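Local coordinates for carbohydrate oxidase (Microdochium nivale, PDB 3RJA), which oxidises the C1 hydroxyl of mono-, oligo- and polysaccharides to lactones, using FAD and reducing molecular oxygen to hydrogen peroxide, at residues F342-K347 / F403-G408; K335-Y340 / Y355-H360; Q50-C55 / G82-Q87. One frame throughout, in Å; residues are numbered along the deposited sequence. Where two conformers were deposited one is given.

Contact 1: residues F342-K347 / F403-G408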
loop_
_atom_site.group_PDB
_atom_site.type_symbol
_atom_site.label_atom_id
_atom_site.label_comp_id
_atom_site.label_asym_id
_atom_site.label_seq_id
_atom_site.Cartn_x
_atom_site.Cartn_y
_atom_site.Cartn_z
ATOM N N PHE A 342 6.818 -21.873 -13.826
ATOM C CA PHE A 342 6.960 -22.498 -15.156
ATOM C C PHE A 342 5.906 -23.557 -15.478
ATOM O O PHE A 342 5.426 -23.597 -16.604
ATOM C CB PHE A 342 8.395 -23.021 -15.406
ATOM C CG PHE A 342 9.375 -21.928 -15.725
ATOM C CD1 PHE A 342 9.974 -21.188 -14.695
ATOM C CD2 PHE A 342 9.670 -21.599 -17.044
ATOM C CE1 PHE A 342 10.858 -20.141 -14.979
ATOM C CE2 PHE A 342 10.565 -20.545 -17.342
ATOM C CZ PHE A 342 11.164 -19.824 -16.305
ATOM N N ASP A 343 5.552 -24.392 -14.501
ATOM C CA ASP A 343 4.587 -25.476 -14.732
ATOM C C ASP A 343 3.107 -25.051 -14.631
ATOM O O ASP A 343 2.242 -25.682 -15.252
ATOM C CB ASP A 343 4.842 -26.650 -13.783
ATOM C CG ASP A 343 6.289 -27.158 -13.857
ATOM O OD1 ASP A 343 6.975 -26.898 -14.872
ATOM O OD2 ASP A 343 6.738 -27.796 -12.890
ATOM N N VAL A 344 2.824 -23.998 -13.851
ATOM C CA VAL A 344 1.439 -23.473 -13.715
ATOM C C VAL A 344 1.279 -22.056 -14.299
ATOM O O VAL A 344 0.621 -21.861 -15.337
ATOM C CB VAL A 344 0.934 -23.544 -12.242
ATOM C CG1 VAL A 344 -0.523 -23.085 -12.156
ATOM C CG2 VAL A 344 1.066 -25.003 -11.674
ATOM N N SER A 345 1.903 -21.077 -13.654
ATOM C CA SER A 345 1.679 -19.670 -13.997
ATOM C C SER A 345 1.819 -19.328 -15.472
ATOM O O SER A 345 0.942 -18.658 -16.033
ATOM C CB SER A 345 2.538 -18.731 -13.125
ATOM O OG SER A 345 2.496 -19.163 -11.782
ATOM N N ASN A 346 2.919 -19.757 -16.090
ATOM C CA ASN A 346 3.180 -19.426 -17.507
ATOM C C ASN A 346 2.198 -20.100 -18.493
ATOM O O ASN A 346 2.138 -19.742 -19.676
ATOM C CB ASN A 346 4.667 -19.676 -17.901
ATOM C CG ASN A 346 5.640 -18.666 -17.249
ATOM O OD1 ASN A 346 5.237 -17.732 -16.533
ATOM N ND2 ASN A 346 6.945 -18.874 -17.481
ATOM N N LYS A 347 1.400 -21.029 -17.979
ATOM C CA LYS A 347 0.349 -21.706 -18.765
ATOM C C LYS A 347 -1.040 -21.109 -18.477
ATOM O O LYS A 347 -2.050 -21.507 -19.086
ATOM C CB LYS A 347 0.351 -23.215 -18.483
ATOM C CG LYS A 347 1.599 -23.933 -19.006
ATOM C CD LYS A 347 1.570 -25.423 -18.649
ATOM C CE LYS A 347 2.976 -26.041 -18.538
ATOM N NZ LYS A 347 3.015 -27.213 -17.562
ATOM N N PHE A 403 -9.259 -18.601 -7.823
ATOM C CA PHE A 403 -8.532 -18.264 -6.584
ATOM C C PHE A 403 -7.362 -19.226 -6.347
ATOM O O PHE A 403 -6.297 -18.823 -5.879
ATOM C CB PHE A 403 -9.444 -18.281 -5.349
ATOM C CG PHE A 403 -10.555 -17.254 -5.393
ATOM C CD1 PHE A 403 -10.274 -15.909 -5.283
ATOM C CD2 PHE A 403 -11.879 -17.655 -5.558
ATOM C CE1 PHE A 403 -11.275 -14.968 -5.344
ATOM C CE2 PHE A 403 -12.922 -16.711 -5.603
ATOM C CZ PHE A 403 -12.615 -15.351 -5.506
ATOM N N LYS A 404 -7.562 -20.489 -6.704
ATOM C CA LYS A 404 -6.548 -21.510 -6.439
ATOM C C LYS A 404 -5.201 -21.209 -7.144
ATOM O O LYS A 404 -4.168 -21.647 -6.673
ATOM C CB LYS A 404 -7.078 -22.926 -6.723
ATOM C CG LYS A 404 -7.351 -23.246 -8.172
ATOM C CD LYS A 404 -7.953 -24.665 -8.324
ATOM C CE LYS A 404 -7.595 -25.304 -9.684
ATOM N NZ LYS A 404 -8.097 -24.528 -10.873
ATOM N N PHE A 405 -5.238 -20.437 -8.235
ATOM C CA PHE A 405 -4.034 -20.013 -8.947
ATOM C C PHE A 405 -3.087 -19.227 -8.011
ATOM O O PHE A 405 -1.969 -19.709 -7.718
ATOM C CB PHE A 405 -4.392 -19.210 -10.221
ATOM C CG PHE A 405 -3.208 -18.517 -10.870
ATOM C CD1 PHE A 405 -1.990 -19.188 -11.060
ATOM C CD2 PHE A 405 -3.321 -17.202 -11.320
ATOM C CE1 PHE A 405 -0.876 -18.514 -11.636
ATOM C CE2 PHE A 405 -2.245 -16.562 -11.904
ATOM C CZ PHE A 405 -1.014 -17.214 -12.060
ATOM N N LEU A 406 -3.512 -18.053 -7.512
ATOM C CA LEU A 406 -2.624 -17.329 -6.580
ATOM C C LEU A 406 -2.439 -18.089 -5.261
ATOM O O LEU A 406 -1.342 -18.097 -4.712
ATOM C CB LEU A 406 -3.054 -15.876 -6.350
ATOM C CG LEU A 406 -3.063 -14.941 -7.585
ATOM C CD1 LEU A 406 -3.176 -13.483 -7.160
ATOM C CD2 LEU A 406 -1.844 -15.131 -8.461
ATOM N N ASP A 407 -3.483 -18.750 -4.763
ATOM C CA ASP A 407 -3.355 -19.517 -3.523
ATOM C C ASP A 407 -2.223 -20.544 -3.631
ATOM O O ASP A 407 -1.432 -20.716 -2.693
ATOM C CB ASP A 407 -4.664 -20.268 -3.199
ATOM C CG ASP A 407 -5.761 -19.359 -2.638
ATOM O OD1 ASP A 407 -5.513 -18.148 -2.366
ATOM O OD2 ASP A 407 -6.882 -19.893 -2.433
ATOM N N GLY A 408 -2.155 -21.231 -4.776
ATOM C CA GLY A 408 -1.141 -22.262 -4.977
ATOM C C GLY A 408 0.262 -21.681 -5.074
ATOM O O GLY A 408 1.216 -22.263 -4.567
#

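Contact 2: residues K335-Y340 / Y355-H360. With ABL ((2R,3R,4R,5R)-4,5-dihydroxy-2-(hydroxymethyl)-6-oxopiperidin-3-yl beta-D-glucopyranoside), chain G.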
loop_
_atom_site.group_PDB
_atom_site.type_symbol
_atom_site.label_atom_id
_atom_site.label_comp_id
_atom_site.label_asym_id
_atom_site.label_seq_id
_atom_site.Cartn_x
_atom_site.Cartn_y
_atom_site.Cartn_z
ATOM N N LYS A 335 12.803 -22.702 -5.066
ATOM C CA LYS A 335 12.635 -23.890 -5.893
ATOM C C LYS A 335 11.159 -24.107 -6.191
ATOM O O LYS A 335 10.792 -24.302 -7.340
ATOM C CB LYS A 335 13.255 -25.136 -5.218
ATOM C CG LYS A 335 13.372 -26.362 -6.177
ATOM C CD LYS A 335 13.749 -27.654 -5.402
ATOM C CE LYS A 335 14.866 -27.390 -4.363
ATOM N NZ LYS A 335 15.319 -28.598 -3.603
ATOM N N ASN A 336 10.318 -24.056 -5.152
ATOM C CA ASN A 336 8.881 -24.291 -5.306
ATOM C C ASN A 336 8.281 -23.137 -6.092
ATOM O O ASN A 336 7.435 -23.350 -6.944
ATOM C CB ASN A 336 8.180 -24.394 -3.937
ATOM C CG ASN A 336 8.649 -25.582 -3.125
ATOM O OD1 ASN A 336 9.284 -26.485 -3.666
ATOM N ND2 ASN A 336 8.344 -25.592 -1.820
ATOM N N PHE A 337 8.732 -21.919 -5.810
ATOM C CA PHE A 337 8.225 -20.736 -6.512
ATOM C C PHE A 337 8.426 -20.865 -8.029
ATOM O O PHE A 337 7.503 -20.660 -8.809
ATOM C CB PHE A 337 8.903 -19.458 -5.986
ATOM C CG PHE A 337 8.477 -18.203 -6.706
ATOM C CD1 PHE A 337 9.129 -17.787 -7.866
ATOM C CD2 PHE A 337 7.440 -17.436 -6.218
ATOM C CE1 PHE A 337 8.752 -16.620 -8.540
ATOM C CE2 PHE A 337 7.051 -16.265 -6.889
ATOM C CZ PHE A 337 7.712 -15.862 -8.043
ATOM N N VAL A 338 9.653 -21.194 -8.428
ATOM C CA VAL A 338 10.029 -21.337 -9.838
ATOM C C VAL A 338 9.355 -22.545 -10.532
ATOM O O VAL A 338 8.995 -22.442 -11.711
ATOM C CB VAL A 338 11.572 -21.337 -9.988
ATOM C CG1 VAL A 338 12.002 -21.691 -11.412
ATOM C CG2 VAL A 338 12.138 -19.927 -9.591
ATOM N N ASP A 339 9.181 -23.660 -9.803
ATOM C CA ASP A 339 8.417 -24.820 -10.314
ATOM C C ASP A 339 7.003 -24.389 -10.763
ATOM O O ASP A 339 6.588 -24.651 -11.901
ATOM C CB ASP A 339 8.341 -25.934 -9.255
ATOM C CG ASP A 339 9.614 -26.812 -9.212
ATOM O OD1 ASP A 339 10.454 -26.769 -10.135
ATOM O OD2 ASP A 339 9.769 -27.563 -8.239
ATOM N N TYR A 340 6.296 -23.684 -9.865
ATOM C CA TYR A 340 4.948 -23.181 -10.122
ATOM C C TYR A 340 4.951 -22.141 -11.235
ATOM O O TYR A 340 4.110 -22.162 -12.116
ATOM C CB TYR A 340 4.412 -22.555 -8.823
ATOM C CG TYR A 340 2.903 -22.451 -8.730
ATOM C CD1 TYR A 340 2.225 -21.335 -9.218
ATOM C CD2 TYR A 340 2.158 -23.474 -8.146
ATOM C CE1 TYR A 340 0.820 -21.242 -9.120
ATOM C CE2 TYR A 340 0.778 -23.389 -8.021
ATOM C CZ TYR A 340 0.117 -22.267 -8.512
ATOM O OH TYR A 340 -1.252 -22.200 -8.404
ATOM N N TYR A 355 3.519 -10.966 -11.008
ATOM C CA TYR A 355 4.100 -10.879 -9.660
ATOM C C TYR A 355 5.114 -9.728 -9.683
ATOM O O TYR A 355 5.640 -9.369 -10.734
ATOM C CB TYR A 355 4.783 -12.187 -9.232
ATOM C CG TYR A 355 6.016 -12.500 -10.057
ATOM C CD1 TYR A 355 7.240 -11.907 -9.761
ATOM C CD2 TYR A 355 5.950 -13.389 -11.151
ATOM C CE1 TYR A 355 8.365 -12.187 -10.510
ATOM C CE2 TYR A 355 7.071 -13.682 -11.911
ATOM C CZ TYR A 355 8.276 -13.071 -11.582
ATOM O OH TYR A 355 9.404 -13.316 -12.315
ATOM N N GLN A 356 5.376 -9.154 -8.518
ATOM C CA GLN A 356 6.480 -8.219 -8.317
ATOM C C GLN A 356 7.240 -8.683 -7.105
ATOM O O GLN A 356 6.639 -8.935 -6.050
ATOM C CB GLN A 356 5.978 -6.785 -8.114
ATOM C CG GLN A 356 5.208 -6.277 -9.309
ATOM C CD GLN A 356 4.493 -4.978 -9.080
ATOM O OE1 GLN A 356 4.396 -4.134 -9.983
ATOM N NE2 GLN A 356 3.968 -4.805 -7.885
ATOM N N LEU A 357 8.557 -8.821 -7.264
ATOM C CA LEU A 357 9.453 -9.095 -6.159
ATOM C C LEU A 357 10.239 -7.816 -5.846
ATOM O O LEU A 357 11.275 -7.527 -6.489
ATOM C CB LEU A 357 10.385 -10.255 -6.491
ATOM C CG LEU A 357 9.825 -11.563 -7.102
ATOM C CD1 LEU A 357 10.934 -12.625 -7.290
ATOM C CD2 LEU A 357 8.694 -12.183 -6.322
ATOM N N ASP A 358 9.709 -7.072 -4.866
ATOM C CA ASP A 358 10.285 -5.790 -4.467
ATOM C C ASP A 358 11.413 -5.948 -3.455
ATOM O O ASP A 358 11.279 -6.658 -2.471
ATOM C CB ASP A 358 9.206 -4.847 -3.927
ATOM C CG ASP A 358 8.377 -4.245 -5.040
ATOM O OD1 ASP A 358 7.508 -4.968 -5.564
ATOM O OD2 ASP A 358 8.628 -3.077 -5.429
ATOM N N VAL A 359 12.527 -5.268 -3.726
ATOM C CA VAL A 359 13.657 -5.237 -2.811
ATOM C C VAL A 359 13.356 -4.254 -1.665
ATOM O O VAL A 359 13.607 -3.037 -1.749
ATOM C CB VAL A 359 14.965 -4.962 -3.581
ATOM C CG1 VAL A 359 16.136 -4.740 -2.643
ATOM C CG2 VAL A 359 15.256 -6.143 -4.547
ATOM N N HIS A 360 12.835 -4.814 -0.585
ATOM C CA HIS A 360 12.224 -4.081 0.537
ATOM C C HIS A 360 13.261 -3.885 1.633
ATOM O O HIS A 360 13.476 -2.778 2.101
ATOM C CB HIS A 360 11.000 -4.916 1.003
ATOM C CG HIS A 360 10.319 -4.445 2.256
ATOM N ND1 HIS A 360 10.691 -4.878 3.516
ATOM C CD2 HIS A 360 9.221 -3.676 2.436
ATOM C CE1 HIS A 360 9.891 -4.344 4.423
ATOM N NE2 HIS A 360 8.975 -3.630 3.794
HETATM C C1A ABL G . 0.675 -2.082 -7.099
HETATM O O1A ABL G . 0.911 -2.074 -5.869
HETATM C C2A ABL G . 1.823 -1.998 -8.127
HETATM O O2A ABL G . 2.843 -1.176 -7.563
HETATM C C3A ABL G . 1.379 -1.451 -9.506
HETATM O O3A ABL G . 2.454 -1.736 -10.436
HETATM C C4A ABL G . 0.140 -2.193 -9.969
HETATM O O1 ABL G . -0.291 -1.750 -11.281
HETATM C C5A ABL G . -1.025 -1.929 -8.954
HETATM N N5 ABL G . -0.598 -2.183 -7.552
HETATM C C6A ABL G . -2.248 -2.851 -9.197
HETATM O O6A ABL G . -3.492 -2.283 -8.745
HETATM C C1 ABL G . 0.069 -2.535 -12.454
HETATM C C2 ABL G . -0.946 -2.291 -13.599
HETATM O O2 ABL G . -2.251 -2.655 -13.135
HETATM C C3 ABL G . -0.527 -3.107 -14.829
HETATM O O3 ABL G . -1.421 -2.899 -15.922
HETATM C C4 ABL G . 0.949 -2.748 -15.197
HETATM O O4 ABL G . 1.401 -3.457 -16.341
HETATM C C5 ABL G . 1.866 -3.039 -14.004
HETATM O O5 ABL G . 1.397 -2.262 -12.874
HETATM C C6 ABL G . 3.341 -2.753 -14.310
HETATM O O6 ABL G . 3.589 -1.468 -14.783
#

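Contact 3: residues Q50-C55 / G82-Q87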
loop_
_atom_site.group_PDB
_atom_site.type_symbol
_atom_site.label_atom_id
_atom_site.label_comp_id
_atom_site.label_asym_id
_atom_site.label_seq_id
_atom_site.Cartn_x
_atom_site.Cartn_y
_atom_site.Cartn_z
ATOM N N GLN A 50 -16.125 13.964 12.555
ATOM C CA GLN A 50 -16.569 13.847 13.936
ATOM C C GLN A 50 -18.081 13.625 14.083
ATOM O O GLN A 50 -18.522 12.717 14.779
ATOM C CB GLN A 50 -16.150 15.108 14.714
ATOM C CG GLN A 50 -16.525 15.094 16.201
ATOM C CD GLN A 50 -16.028 16.354 16.896
ATOM O OE1 GLN A 50 -16.149 17.453 16.362
ATOM N NE2 GLN A 50 -15.417 16.186 18.049
ATOM N N SER A 51 -18.874 14.446 13.420
ATOM C CA SER A 51 -20.315 14.312 13.494
ATOM C C SER A 51 -20.779 12.960 12.917
ATOM O O SER A 51 -21.745 12.354 13.426
ATOM C CB SER A 51 -20.963 15.453 12.701
ATOM O OG SER A 51 -20.654 16.704 13.312
ATOM N N ALA A 52 -20.112 12.506 11.847
ATOM C CA ALA A 52 -20.461 11.222 11.245
ATOM C C ALA A 52 -20.213 10.097 12.260
ATOM O O ALA A 52 -21.042 9.233 12.420
ATOM C CB ALA A 52 -19.692 10.975 9.909
ATOM N N VAL A 53 -19.086 10.139 12.957
ATOM C CA VAL A 53 -18.781 9.149 13.996
ATOM C C VAL A 53 -19.820 9.211 15.151
ATOM O O VAL A 53 -20.257 8.169 15.645
ATOM C CB VAL A 53 -17.289 9.265 14.452
ATOM C CG1 VAL A 53 -16.962 8.453 15.714
ATOM C CG2 VAL A 53 -16.354 8.857 13.301
ATOM N N GLN A 54 -20.258 10.412 15.540
ATOM C CA GLN A 54 -21.378 10.568 16.491
ATOM C C GLN A 54 -22.680 9.858 16.043
ATOM O O GLN A 54 -23.301 9.123 16.829
ATOM C CB GLN A 54 -21.699 12.059 16.687
ATOM C CG GLN A 54 -20.822 12.815 17.644
ATOM C CD GLN A 54 -21.444 14.165 17.996
ATOM O OE1 GLN A 54 -21.463 15.105 17.172
ATOM N NE2 GLN A 54 -21.975 14.267 19.221
ATOM N N CYS A 55 -23.106 10.085 14.798
ATOM C CA CYS A 55 -24.306 9.404 14.254
ATOM C C CYS A 55 -24.179 7.878 14.304
ATOM O O CYS A 55 -25.148 7.152 14.650
ATOM C CB CYS A 55 -24.566 9.868 12.807
ATOM S SG CYS A 55 -25.189 11.560 12.747
ATOM N N GLY A 82 -23.793 -2.205 4.692
ATOM C CA GLY A 82 -24.492 -1.587 5.836
ATOM C C GLY A 82 -23.725 -0.696 6.804
ATOM O O GLY A 82 -24.247 -0.322 7.892
ATOM N N HIS A 83 -22.487 -0.346 6.457
ATOM C CA HIS A 83 -21.733 0.573 7.306
ATOM C C HIS A 83 -22.087 1.988 6.896
ATOM O O HIS A 83 -22.541 2.245 5.763
ATOM C CB HIS A 83 -20.204 0.391 7.151
ATOM C CG HIS A 83 -19.663 -0.880 7.751
ATOM N ND1 HIS A 83 -18.369 -0.982 8.220
ATOM C CD2 HIS A 83 -20.227 -2.102 7.933
ATOM C CE1 HIS A 83 -18.161 -2.209 8.676
ATOM N NE2 HIS A 83 -19.270 -2.909 8.521
ATOM N N LEU A 84 -21.848 2.907 7.816
ATOM C CA LEU A 84 -21.765 4.311 7.490
ATOM C C LEU A 84 -20.405 4.478 6.800
ATOM O O LEU A 84 -19.364 4.107 7.370
ATOM C CB LEU A 84 -21.825 5.166 8.775
ATOM C CG LEU A 84 -21.696 6.684 8.576
ATOM C CD1 LEU A 84 -22.645 7.176 7.489
ATOM C CD2 LEU A 84 -22.031 7.404 9.912
ATOM N N MET A 85 -20.407 4.970 5.566
ATOM C CA MET A 85 -19.131 5.168 4.875
ATOM C C MET A 85 -18.807 6.658 4.898
ATOM O O MET A 85 -19.605 7.488 4.459
ATOM C CB MET A 85 -19.140 4.598 3.429
ATOM C CG MET A 85 -17.725 4.533 2.783
ATOM S SD MET A 85 -17.648 3.704 1.175
ATOM C CE MET A 85 -18.438 4.919 0.106
ATOM N N VAL A 86 -17.641 6.978 5.446
ATOM C CA VAL A 86 -17.125 8.341 5.484
ATOM C C VAL A 86 -16.235 8.498 4.273
ATOM O O VAL A 86 -15.086 8.006 4.267
ATOM C CB VAL A 86 -16.338 8.611 6.780
ATOM C CG1 VAL A 86 -15.734 10.022 6.797
ATOM C CG2 VAL A 86 -17.226 8.373 8.024
ATOM N N GLN A 87 -16.794 9.147 3.236
ATOM C CA GLN A 87 -16.151 9.293 1.927
ATOM C C GLN A 87 -15.250 10.547 1.983
ATOM O O GLN A 87 -15.760 11.655 2.141
ATOM C CB GLN A 87 -17.222 9.466 0.849
ATOM C CG GLN A 87 -16.693 9.770 -0.534
ATOM C CD GLN A 87 -15.756 8.666 -1.045
ATOM O OE1 GLN A 87 -15.896 7.501 -0.673
ATOM N NE2 GLN A 87 -14.814 9.035 -1.893
#

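Contact 1: residues F342-K347 / F403-G408
Ser345 meets the ring of Phe405 at its rim, not over a face, and this edge-on encounter sets the geometry of the contact. The hydroxyl OG of Ser345 lies near the ring plane, 3.4 Å from CE1 of Phe405, while Ser345 CB comes in at the same edge, 4.0 Å from CZ of Phe405. No hydrogen bond crosses here: OG turns back into its own helix, where it makes a weak hydrogen bond to Tyr340 O, and presents its flank to the aromatic rim.

Phe405 reaches this position because its CG stands anti to the backbone N (chi1 169°), which carries the ring out from helix 403-414 towards the other helix. The two backbones are nearest at Ser345 and Phe405, with 7.6 Å between Ser345 CA and Phe405 CA. Val344 adds a looser apolar touch from an oblique direction, its CG1 4.3 Å from Phe405 CD1. Leu406 CD2, from the same helix as the ring, lies 3.7 Å above one face of Phe405, offset towards its rim. Trp353, from strand 352-359, meets the same ring edge-to-face and is also touched by Ser345, which ties both helices to the sheet.

Away from the ring, Lys347 reaches back along the chain: its NZ donates to Asp343 O at 2.9 Å. The carboxylate of Asp343 forms a salt bridge with Lys223.

In this protein, then, Phe405 bridges from one helix to the wider, pi-type turn at 342-345 of the other. The setting is a layered alpha/beta arrangement, with helices 332-345 and 403-414 side by side on the large antiparallel sheet.

Contact 2: residues K335-Y340 / Y355-H360
Phe337 drives its CZ straight at the middle of the Tyr355 ring, a T-shaped (edge-to-face) pair with centroids 5.5 Å apart and planes at 86°. CZ of Phe337 stands 4.2 Å above the Tyr355 ring plane, over its centre. The reach across is long, Phe337 CA and Tyr355 CA being 11.1 Å apart, and it is spanned because the Phe337 side chain leaves its helix pointing directly away from its own nitrogen (chi1 177°). Leu357, next but one along the strand, lays CD2 4.2 Å from the same CZ of Phe337. Trp409 stacks on Phe337 and binds its carbonyl O through NE1, so the ring is packed from helix 403-414 as well.

The outer side of helix 332-345 is a different environment. Lys335 is exposed and pairs with Asp332, whereas Asp339 bridges to Lys223.

Strand alternation sends Gln356 the opposite way, into the pocket of the bound disaccharide lactam, where its CD lies 4.1 Å from C2A of ABL. With an alanine here, the lactam would probably lose the polar amide beside O3A, and a gap would open along that side of the ring.

The hydroxyl of Tyr355 is satisfied by a hydrogen bond with Tyr341 OH. One strand thus separates two chemistries: an apolar, aromatic interface beneath the helices, and an amide turned to the sugar hydroxyls.

Contact 3: residues Q50-C55 / G82-Q87
Leu84 swings its CG to the far side from its own nitrogen (chi1 178°), extending a branch from strand 84-87 to the helix that covers it; Val86, two residues on, sets CG2 opposite its carbonyl carbon, and that methyl meets the same helix. Both converge on Ala52. The setting is a beta-alpha-beta crossover of the FAD-binding domain: strand 39-42 leads through helix 46-58 to the parallel strand 63-66, and strand 84-87 fills the place between them, so the helix packs over the middle of a three-stranded parallel sheet.

The small side chain of Ala52 permits the close approach, Ala52 CA and Val86 CA lying 7.3 Å apart. Its methyl CB rests between the two strand residues, 4.1 Å from Val86 CG2 and 4.3 Å from Leu84 CD2. The side chains that meet are all apolar, and no hydrogen bond passes between the segments.

Helix 2-9 packs against the same two elements, with Leu7 touching both Ala52 and Leu84 and Ile3 touching Leu84. It is fastened covalently to helix 46-58 by the disulfide between Cys55 and Cys6. Residues alternating with Leu84 and Val86 serve the other face of the sheet: Met85 packs on Phe77, and Gln87 OE1 is hydrogen-bonded to Lys66 NZ. The side chain of Val86 comes within about 7 Å of the bound FAD, which places this packing close to the cofactor.

The tightest approach involves backbone as well as methyl: Leu84 CD2 lies 3.3 Å from Ala52 O, a van der Waals contact against a helix carbonyl.

In the fold
Contact 3 comes first along the chain and closes before the others open, within the FAD-binding domain and its three-stranded parallel sheet. Contacts 1 and 2 belong to the large antiparallel sheet and its helices, with centres about 40 and 41 Å from that of contact 3; contacts 2 and 3 lie on opposite sides of the chain's centre. Contacts 1 and 2 interlock: their segments alternate in sequence, both use helix 332-345, and their centres are 12 Å apart. Tyr340 joins them, its OH making a weak hydrogen bond to Phe405 O. The contacts thus sample two parts of the enzyme: the FAD-binding domain, and the helix-covered antiparallel sheet whose strand 352-359 carries Gln356 of one ligand pocket.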